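Local atomic coordinates of beta-fructofuranosidase (Arthrobacter, PDB entry 3WPU), a protein that belongs to the levansucrase/invertase family of the beta-fructosidase clan, whose members are built round a five-bladed beta-propeller. Residues N243-F248 with V262-S267; D335-P340 with L351-H356. All blocks are in the same frame, centred on the assembly; numbering follows the deposited sequence. Where two conformers were deposited one is given.

Contact 1: residues N243-F248 with V262-S267; sequences NFRDPF and VFEGNS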
ATOM      1  N   ASN A 243       7.638  -7.482 -12.176  1.00 10.95           N
ATOM      2  CA  ASN A 243       7.293  -6.613 -11.065  1.00 10.34           C
ATOM      3  C   ASN A 243       8.180  -6.887  -9.870  1.00 10.53           C
ATOM      4  O   ASN A 243       8.425  -8.039  -9.543  1.00 10.19           O
ATOM      5  CB  ASN A 243       5.836  -6.863 -10.676  1.00 10.70           C
ATOM      6  CG  ASN A 243       4.890  -6.648 -11.841  1.00 11.75           C
ATOM      7  OD1 ASN A 243       4.219  -7.571 -12.322  1.00 14.31           O
ATOM      8  ND2 ASN A 243       4.830  -5.434 -12.284  1.00 10.90           N
ATOM      9  N   PHE A 244       8.628  -5.826  -9.216  1.00 10.46           N
ATOM     10  CA  PHE A 244       9.510  -5.952  -8.025  1.00  9.60           C
ATOM     11  C   PHE A 244       9.544  -4.590  -7.374  1.00  9.59           C
ATOM     12  O   PHE A 244      10.180  -3.674  -7.883  1.00  9.64           O
ATOM     13  CB  PHE A 244      10.920  -6.432  -8.392  1.00  9.55           C
ATOM     14  CG  PHE A 244      11.765  -6.753  -7.186  1.00  9.44           C
ATOM     15  CD1 PHE A 244      11.701  -7.996  -6.588  1.00  9.44           C
ATOM     16  CD2 PHE A 244      12.624  -5.799  -6.669  1.00  9.82           C
ATOM     17  CE1 PHE A 244      12.453  -8.256  -5.447  1.00  9.53           C
ATOM     18  CE2 PHE A 244      13.395  -6.068  -5.558  1.00  9.78           C
ATOM     19  CZ  PHE A 244      13.306  -7.302  -4.951  1.00  9.73           C
ATOM     20  N   ARG A 245       8.757  -4.412  -6.330  1.00  9.29           N
ATOM     21  CA  ARG A 245       8.591  -3.088  -5.725  1.00  9.23           C
ATOM     22  C   ARG A 245       7.801  -3.109  -4.437  1.00  9.41           C
ATOM     23  O   ARG A 245       7.279  -4.158  -4.037  1.00  9.36           O
ATOM     24  CB  ARG A 245       7.886  -2.139  -6.744  1.00  9.30           C
ATOM     25  CG  ARG A 245       6.531  -2.599  -7.236  1.00 10.27           C
ATOM     26  CD  ARG A 245       5.957  -1.537  -8.183  1.00 10.64           C
ATOM     27  NE  ARG A 245       4.718  -1.961  -8.805  1.00 11.31           N
ATOM     28  CZ  ARG A 245       4.602  -2.727  -9.880  1.00 11.95           C
ATOM     29  NH1 ARG A 245       5.665  -3.164 -10.544  1.00 12.03           N
ATOM     30  NH2 ARG A 245       3.394  -3.016 -10.343  1.00 13.92           N
ATOM     31  N   ASP A 246       7.747  -1.939  -3.800  1.00  9.69           N
ATOM     32  CA  ASP A 246       6.819  -1.583  -2.718  1.00  9.71           C
ATOM     33  C   ASP A 246       7.168  -2.252  -1.359  1.00  9.33           C
ATOM     34  O   ASP A 246       6.341  -2.999  -0.836  1.00  9.26           O
ATOM     35  CB  ASP A 246       5.378  -1.958  -3.050  1.00 10.77           C
ATOM     36  CG  ASP A 246       4.854  -1.326  -4.351  1.00 13.22           C
ATOM     37  OD1 ASP A 246       5.478  -0.378  -4.856  1.00 11.78           O
ATOM     38  OD2 ASP A 246       3.844  -1.877  -4.912  1.00 19.29           O
ATOM     39  N   PRO A 247       8.328  -1.914  -0.779  1.00  9.03           N
ATOM     40  CA  PRO A 247       8.723  -2.508   0.522  1.00  9.07           C
ATOM     41  C   PRO A 247       7.912  -1.942   1.705  1.00  9.21           C
ATOM     42  O   PRO A 247       7.797  -0.716   1.871  1.00  9.25           O
ATOM     43  CB  PRO A 247      10.185  -2.081   0.659  1.00  9.15           C
ATOM     44  CG  PRO A 247      10.261  -0.804  -0.098  1.00  9.42           C
ATOM     45  CD  PRO A 247       9.416  -1.064  -1.306  1.00  9.24           C
ATOM     46  N   PHE A 248       7.396  -2.846   2.541  1.00  8.96           N
ATOM     47  CA  PHE A 248       6.720  -2.520   3.794  1.00  8.72           C
ATOM     48  C   PHE A 248       7.393  -3.339   4.909  1.00  9.22           C
ATOM     49  O   PHE A 248       7.362  -4.558   4.833  1.00  9.87           O
ATOM     50  CB  PHE A 248       5.230  -2.909   3.690  1.00  9.21           C
ATOM     51  CG  PHE A 248       4.465  -2.799   4.996  1.00  9.35           C
ATOM     52  CD1 PHE A 248       3.853  -1.615   5.353  1.00  9.44           C
ATOM     53  CD2 PHE A 248       4.388  -3.876   5.883  1.00  9.42           C
ATOM     54  CE1 PHE A 248       3.157  -1.479   6.549  1.00 10.00           C
ATOM     55  CE2 PHE A 248       3.674  -3.755   7.071  1.00  9.54           C
ATOM     56  CZ  PHE A 248       3.084  -2.564   7.424  1.00  9.63           C
ATOM     57  N   VAL A 262       7.631  -7.137   3.467  1.00  9.71           N
ATOM     58  CA  VAL A 262       6.939  -7.687   2.324  1.00  9.56           C
ATOM     59  C   VAL A 262       7.024  -6.709   1.170  1.00  9.37           C
ATOM     60  O   VAL A 262       7.286  -5.513   1.350  1.00  9.18           O
ATOM     61  CB  VAL A 262       5.462  -8.103   2.603  1.00  9.54           C
ATOM     62  CG1 VAL A 262       5.421  -9.280   3.577  1.00  9.52           C
ATOM     63  CG2 VAL A 262       4.642  -6.966   3.149  1.00  9.60           C
ATOM     64  N   PHE A 263       6.888  -7.271  -0.017  1.00  9.16           N
ATOM     65  CA  PHE A 263       6.991  -6.502  -1.242  1.00  8.89           C
ATOM     66  C   PHE A 263       6.318  -7.287  -2.358  1.00  8.77           C
ATOM     67  O   PHE A 263       6.037  -8.468  -2.220  1.00  8.65           O
ATOM     68  CB  PHE A 263       8.470  -6.241  -1.589  1.00  8.80           C
ATOM     69  CG  PHE A 263       9.305  -7.485  -1.614  1.00  8.82           C
ATOM     70  CD1 PHE A 263       9.443  -8.219  -2.778  1.00  9.27           C
ATOM     71  CD2 PHE A 263       9.918  -7.934  -0.471  1.00  9.15           C
ATOM     72  CE1 PHE A 263      10.161  -9.386  -2.807  1.00  9.50           C
ATOM     73  CE2 PHE A 263      10.645  -9.115  -0.492  1.00  9.40           C
ATOM     74  CZ  PHE A 263      10.776  -9.829  -1.657  1.00  9.14           C
ATOM     75  N   GLU A 264       5.978  -6.593  -3.442  1.00  8.62           N
ATOM     76  CA  GLU A 264       5.487  -7.234  -4.641  1.00  8.42           C
ATOM     77  C   GLU A 264       6.598  -7.832  -5.487  1.00  8.39           C
ATOM     78  O   GLU A 264       7.595  -7.171  -5.769  1.00  8.65           O
ATOM     79  CB  GLU A 264       4.721  -6.215  -5.524  1.00  8.62           C
ATOM     80  CG  GLU A 264       4.251  -6.846  -6.822  1.00  9.07           C
ATOM     81  CD  GLU A 264       3.536  -5.877  -7.748  1.00  9.95           C
ATOM     82  OE1 GLU A 264       3.535  -4.678  -7.460  1.00 11.11           O
ATOM     83  OE2 GLU A 264       3.003  -6.348  -8.777  1.00 10.71           O
ATOM     84  N   GLY A 265       6.400  -9.068  -5.921  1.00  8.38           N
ATOM     85  CA  GLY A 265       7.230  -9.702  -6.938  1.00  9.03           C
ATOM     86  C   GLY A 265       6.394 -10.417  -7.982  1.00  9.58           C
ATOM     87  O   GLY A 265       5.153 -10.261  -8.027  1.00  9.81           O
ATOM     88  N   ASN A 266       7.066 -11.182  -8.847  1.00  9.82           N
ATOM     89  CA  ASN A 266       6.408 -12.222  -9.618  1.00 10.70           C
ATOM     90  C   ASN A 266       7.069 -13.547  -9.292  1.00 10.14           C
ATOM     91  O   ASN A 266       8.232 -13.595  -8.901  1.00 10.13           O
ATOM     92  CB  ASN A 266       6.537 -12.013 -11.129  1.00 12.00           C
ATOM     93  CG  ASN A 266       5.739 -10.818 -11.661  1.00 13.78           C
ATOM     94  OD1 ASN A 266       6.180 -10.157 -12.582  1.00 19.54           O
ATOM     95  ND2 ASN A 266       4.594 -10.573 -11.133  1.00 15.30           N
ATOM     96  N   SER A 267       6.318 -14.626  -9.469  1.00  9.86           N
ATOM     97  CA  SER A 267       6.883 -15.958  -9.349  1.00 10.32           C
ATOM     98  C   SER A 267       8.029 -16.106 -10.352  1.00 10.78           C
ATOM     99  O   SER A 267       7.968 -15.640 -11.480  1.00  9.87           O
ATOM    100  CB  SER A 267       5.801 -17.000  -9.602  1.00 10.32           C
ATOM    101  OG  SER A 267       4.777 -16.901  -8.636  1.00 10.60           O
TER
HETATM  102  O   HOH W   1       9.979 -10.309  -9.027  1.00  8.65           O

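Contact 2: residues D335-P340 with L351-H356; sequences DQTERP and LFTISH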
ATOM      1  N   ASP A 335      -1.385 -10.828 -12.464  1.00 12.86           N
ATOM      2  CA  ASP A 335      -0.047 -10.316 -12.727  1.00 14.93           C
ATOM      3  C   ASP A 335       0.517  -9.542 -11.537  1.00 13.41           C
ATOM      4  O   ASP A 335       1.737  -9.508 -11.330  1.00 12.35           O
ATOM      5  CB  ASP A 335      -0.127  -9.355 -13.945  1.00 18.95           C
ATOM      6  CG  ASP A 335       1.228  -8.836 -14.397  1.00 23.74           C
ATOM      7  OD1 ASP A 335       2.222  -9.617 -14.453  1.00 24.80           O
ATOM      8  OD2 ASP A 335       1.291  -7.621 -14.719  1.00 25.86           O
ATOM      9  N   GLN A 336      -0.373  -8.902 -10.787  1.00 12.66           N
ATOM     10  CA  GLN A 336       0.025  -7.846  -9.870  1.00 13.52           C
ATOM     11  C   GLN A 336      -0.699  -7.880  -8.526  1.00 12.65           C
ATOM     12  O   GLN A 336      -1.841  -7.505  -8.409  1.00 14.21           O
ATOM     13  CB  GLN A 336      -0.177  -6.493 -10.571  1.00 15.57           C
ATOM     14  CG  GLN A 336       0.823  -6.224 -11.661  1.00 18.10           C
ATOM     15  CD  GLN A 336       0.804  -4.770 -12.077  1.00 21.44           C
ATOM     16  OE1 GLN A 336       1.753  -4.277 -12.636  1.00 25.43           O
ATOM     17  NE2 GLN A 336      -0.273  -4.066 -11.741  1.00 23.56           N
ATOM     18  N   THR A 337      -0.015  -8.386  -7.492  1.00 11.70           N
ATOM     19  CA  THR A 337      -0.459  -8.235  -6.133  1.00 11.72           C
ATOM     20  C   THR A 337       0.392  -7.083  -5.577  1.00 12.17           C
ATOM     21  O   THR A 337       1.508  -7.280  -5.094  1.00 11.70           O
ATOM     22  CB  THR A 337      -0.187  -9.548  -5.364  1.00 11.85           C
ATOM     23  OG1 THR A 337       1.099 -10.039  -5.751  1.00 11.84           O
ATOM     24  CG2 THR A 337      -1.211 -10.619  -5.748  1.00 12.40           C
ATOM     25  N   GLU A 338      -0.115  -5.860  -5.703  1.00 11.73           N
ATOM     26  CA  GLU A 338       0.668  -4.673  -5.420  1.00 11.63           C
ATOM     27  C   GLU A 338       0.597  -4.228  -3.961  1.00 11.57           C
ATOM     28  O   GLU A 338      -0.346  -4.584  -3.243  1.00 11.11           O
ATOM     29  CB  GLU A 338       0.179  -3.522  -6.310  1.00 12.65           C
ATOM     30  CG  GLU A 338       0.217  -3.882  -7.766  1.00 13.83           C
ATOM     31  CD  GLU A 338      -0.102  -2.702  -8.649  1.00 16.12           C
ATOM     32  OE1 GLU A 338       0.761  -1.810  -8.778  1.00 18.21           O
ATOM     33  OE2 GLU A 338      -1.177  -2.734  -9.275  1.00 19.02           O
ATOM     34  N   ARG A 339       1.559  -3.405  -3.555  1.00 11.39           N
ATOM     35  CA  ARG A 339       1.546  -2.767  -2.263  1.00 11.65           C
ATOM     36  C   ARG A 339       1.122  -3.644  -1.077  1.00 10.48           C
ATOM     37  O   ARG A 339       0.207  -3.322  -0.304  1.00 10.47           O
ATOM     38  CB  ARG A 339       0.668  -1.527  -2.328  1.00 12.89           C
ATOM     39  CG  ARG A 339       1.095  -0.601  -1.269  1.00 14.86           C
ATOM     40  CD  ARG A 339       0.355   0.699  -1.256  1.00 16.63           C
ATOM     41  NE  ARG A 339       0.932   1.434  -0.152  1.00 16.60           N
ATOM     42  CZ  ARG A 339       0.765   2.720   0.060  1.00 15.69           C
ATOM     43  NH1 ARG A 339      -0.031   3.454  -0.749  1.00 14.16           N
ATOM     44  NH2 ARG A 339       1.358   3.248   1.104  1.00 15.77           N
ATOM     45  N   PRO A 340       1.818  -4.762  -0.914  1.00  9.70           N
ATOM     46  CA  PRO A 340       1.453  -5.640   0.188  1.00  9.57           C
ATOM     47  C   PRO A 340       1.795  -5.016   1.546  1.00  9.39           C
ATOM     48  O   PRO A 340       2.793  -4.303   1.698  1.00  9.31           O
ATOM     49  CB  PRO A 340       2.297  -6.877  -0.072  1.00  9.07           C
ATOM     50  CG  PRO A 340       3.504  -6.364  -0.780  1.00  8.96           C
ATOM     51  CD  PRO A 340       2.951  -5.277  -1.693  1.00  9.37           C
ATOM     52  N   LEU A 351      -2.795 -10.154   5.438  1.00  9.96           N
ATOM     53  CA  LEU A 351      -1.978  -9.671   4.357  1.00  9.71           C
ATOM     54  C   LEU A 351      -2.969  -8.956   3.446  1.00  9.67           C
ATOM     55  O   LEU A 351      -3.930  -9.579   3.006  1.00 10.61           O
ATOM     56  CB  LEU A 351      -1.313 -10.830   3.622  1.00 10.27           C
ATOM     57  CG  LEU A 351      -0.760 -10.557   2.220  1.00 10.47           C
ATOM     58  CD1 LEU A 351       0.243  -9.434   2.237  1.00 10.62           C
ATOM     59  CD2 LEU A 351      -0.176 -11.803   1.576  1.00 11.15           C
ATOM     60  N   PHE A 352      -2.762  -7.666   3.246  1.00  9.39           N
ATOM     61  CA  PHE A 352      -3.564  -6.884   2.300  1.00  9.55           C
ATOM     62  C   PHE A 352      -2.717  -6.515   1.087  1.00  9.90           C
ATOM     63  O   PHE A 352      -1.565  -6.146   1.199  1.00  9.86           O
ATOM     64  CB  PHE A 352      -4.113  -5.625   2.948  1.00  9.78           C
ATOM     65  CG  PHE A 352      -5.154  -5.867   4.000  1.00  9.94           C
ATOM     66  CD1 PHE A 352      -6.419  -6.347   3.653  1.00 10.18           C
ATOM     67  CD2 PHE A 352      -4.863  -5.651   5.345  1.00  9.81           C
ATOM     68  CE1 PHE A 352      -7.392  -6.523   4.598  1.00 10.31           C
ATOM     69  CE2 PHE A 352      -5.842  -5.845   6.302  1.00 10.15           C
ATOM     70  CZ  PHE A 352      -7.096  -6.312   5.934  1.00 10.31           C
ATOM     71  N   THR A 353      -3.346  -6.553  -0.084  1.00 10.55           N
ATOM     72  CA  THR A 353      -2.667  -6.198  -1.312  0.50 11.19           C
ATOM     73  C   THR A 353      -3.711  -5.535  -2.208  1.00 11.25           C
ATOM     74  O   THR A 353      -4.903  -5.584  -1.907  1.00 12.59           O
ATOM     75  CB  THR A 353      -1.990  -7.443  -1.939  0.50 11.62           C
ATOM     76  OG1 THR A 353      -1.136  -7.065  -3.031  0.50 11.12           O
ATOM     77  CG2 THR A 353      -3.026  -8.464  -2.387  0.50 11.64           C
ATOM     78  N   ILE A 354      -3.222  -4.880  -3.236  1.00 11.18           N
ATOM     79  CA  ILE A 354      -4.056  -4.129  -4.181  1.00 11.63           C
ATOM     80  C   ILE A 354      -3.924  -4.736  -5.565  1.00 11.17           C
ATOM     81  O   ILE A 354      -2.818  -5.089  -5.962  1.00 10.44           O
ATOM     82  CB  ILE A 354      -3.565  -2.663  -4.242  1.00 13.62           C
ATOM     83  CG1 ILE A 354      -3.199  -2.130  -2.828  1.00 15.67           C
ATOM     84  CG2 ILE A 354      -4.600  -1.811  -4.943  1.00 14.80           C
ATOM     85  CD1 ILE A 354      -4.296  -2.210  -1.804  1.00 16.30           C
ATOM     86  N   SER A 355      -5.022  -4.775  -6.349  1.00 10.83           N
ATOM     87  CA  SER A 355      -4.961  -5.274  -7.710  0.50 10.92           C
ATOM     88  C   SER A 355      -5.908  -4.508  -8.612  1.00 10.79           C
ATOM     89  O   SER A 355      -6.897  -3.951  -8.139  1.00 11.60           O
ATOM     90  CB  SER A 355      -5.315  -6.749  -7.769  0.50 11.22           C
ATOM     91  OG  SER A 355      -4.750  -7.357  -8.901  0.50 11.41           O
ATOM     92  N   HIS A 356      -5.592  -4.532  -9.897  1.00 11.27           N
ATOM     93  CA  HIS A 356      -6.433  -3.924 -10.935  1.00 11.09           C
ATOM     94  C   HIS A 356      -7.362  -4.981 -11.521  1.00 12.16           C
ATOM     95  O   HIS A 356      -7.059  -6.166 -11.517  1.00 13.83           O
ATOM     96  CB  HIS A 356      -5.569  -3.408 -12.063  1.00 11.28           C
ATOM     97  CG  HIS A 356      -4.727  -2.218 -11.708  1.00 10.71           C
ATOM     98  ND1 HIS A 356      -5.256  -1.014 -11.302  1.00 10.45           N
ATOM     99  CD2 HIS A 356      -3.386  -2.053 -11.723  1.00 11.30           C
ATOM    100  CE1 HIS A 356      -4.275  -0.150 -11.112  1.00 11.29           C
ATOM    101  NE2 HIS A 356      -3.129  -0.768 -11.332  1.00 11.57           N
TER
HETATM  102  O   HOH W   2      -2.789  -5.054 -10.183  1.00 19.71           O
HETATM  103  O   HOH W   3      -0.638   0.133 -10.416  1.00 25.22           O

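Contact 1: residues N243-F248 with V262-S267
Val-262 pairs with Phe-248 through two backbone hydrogen bonds, its CG2 4.1 Å from CD2 of the Phe-248 ring; a compact branched residue suits this apolar end. At Phe-263 the register slips by one: Asp-246 and Pro-247 share the place opposite, a beta bulge where proline, lacking an N-H, costs no pairing bond. With CG between backbone N and carbonyl carbon (chi1 52°), the Phe-263 ring leans obliquely on Phe-244, CE1 to CE1 3.7 Å. Pairing resumes at Glu-264, whose N-H bonds Arg-245 O at 2.8 Å. Its extended side chain lays OE1 over one guanidinium face, 3.3 Å from Arg-245 NE; in this salt bridge no N-H aims at the oxygen. Gly-265, without a side chain, lets the backbones close in, its CA 4.5 Å from Phe-244 CA and in CA-H...O contact with Asn-243 O. Asn-266 OD1 takes the Asn-243 N-H at 3.1 Å from above its carbonyl plane, and a water joins Asn-243 O to Asn-266 N. In this family's Arg-Asp-Pro motif, Arg-245 lies against both acids, with a long salt bridge to Asp-246, and its positive charge probably balances them where Asp-246 OD2, bonded by Arg-339 N, is 3.8 Å from Glu-264 OE1.

Contact 2: residues D335-P340 with L351-H356
Glu-338 N bonds to Ile-354 O at 2.8 Å, in that carbonyl's plane, and Ile-354 N returns the bond to Glu-338 O at 2.9 Å, making an antiparallel hydrogen-bonded pair. One modelled conformer of Thr-353, its hydroxyl trans to the backbone N (chi1 -171°), would add OG1 to Glu-338 O from the opposite face; at 2.6 Å this short bond is doubtful.

Beyond the pair the polar ends gather round His-356. The Glu-338 side chain runs out extended until OE2 lies 3.4 Å from His-356 CD2, with carboxylate and ring planes 55° apart. Gln-336 NE2 comes to the edge of the same ring. One water receives N-H groups from Gln-336 NE2 and His-356 N while donating to Gln-336 O; another links Glu-338 OE1 to His-356 NE2. Glutamate suits its place because its second oxygen, OE2, can also serve Tyr-421, which stacks on the imidazole; Glu-368 holds that ring at ND1.

At the other end the contact turns apolar. Arg-339 CB packs on Ile-354 CG1, and Pro-340 CB meets Leu-351 CD1 at 4.0 Å. Proline fits here, having no N-H to pair, and its CA-H lies on Phe-352 O. The Glu-Arg-Pro run forms a corner, with the Arg-339 guanidinium bonded to Thr-77 O, that leads into strand 340-345 of an antiparallel sheet, consistent with a propeller blade. Strand 348-355 pairs with that strand and with strand 369-375, while Glu-338 and Gln-336 rest on Glu-264 of strand 260-266.

Both contacts are buried near the middle of the chain, their centres about 9 Å apart, but they belong to different sheets. Contact 1 joins the two strands of one hairpin, at the border of a five-stranded mixed sheet; contact 2 sets a loop against strand 348-355 of an antiparallel sheet. Contact 1 is accordingly richer in backbone pairing and aromatic packing, whereas contact 2 has a single bridge pair and leans on waters and partly exposed polar groups. The polar ends of the two meet: Arg-245 NH2 makes a salt bridge to Glu-338 and a weak bond to Gln-336, so a polar network joins the hairpin to the loop before strand 340-345.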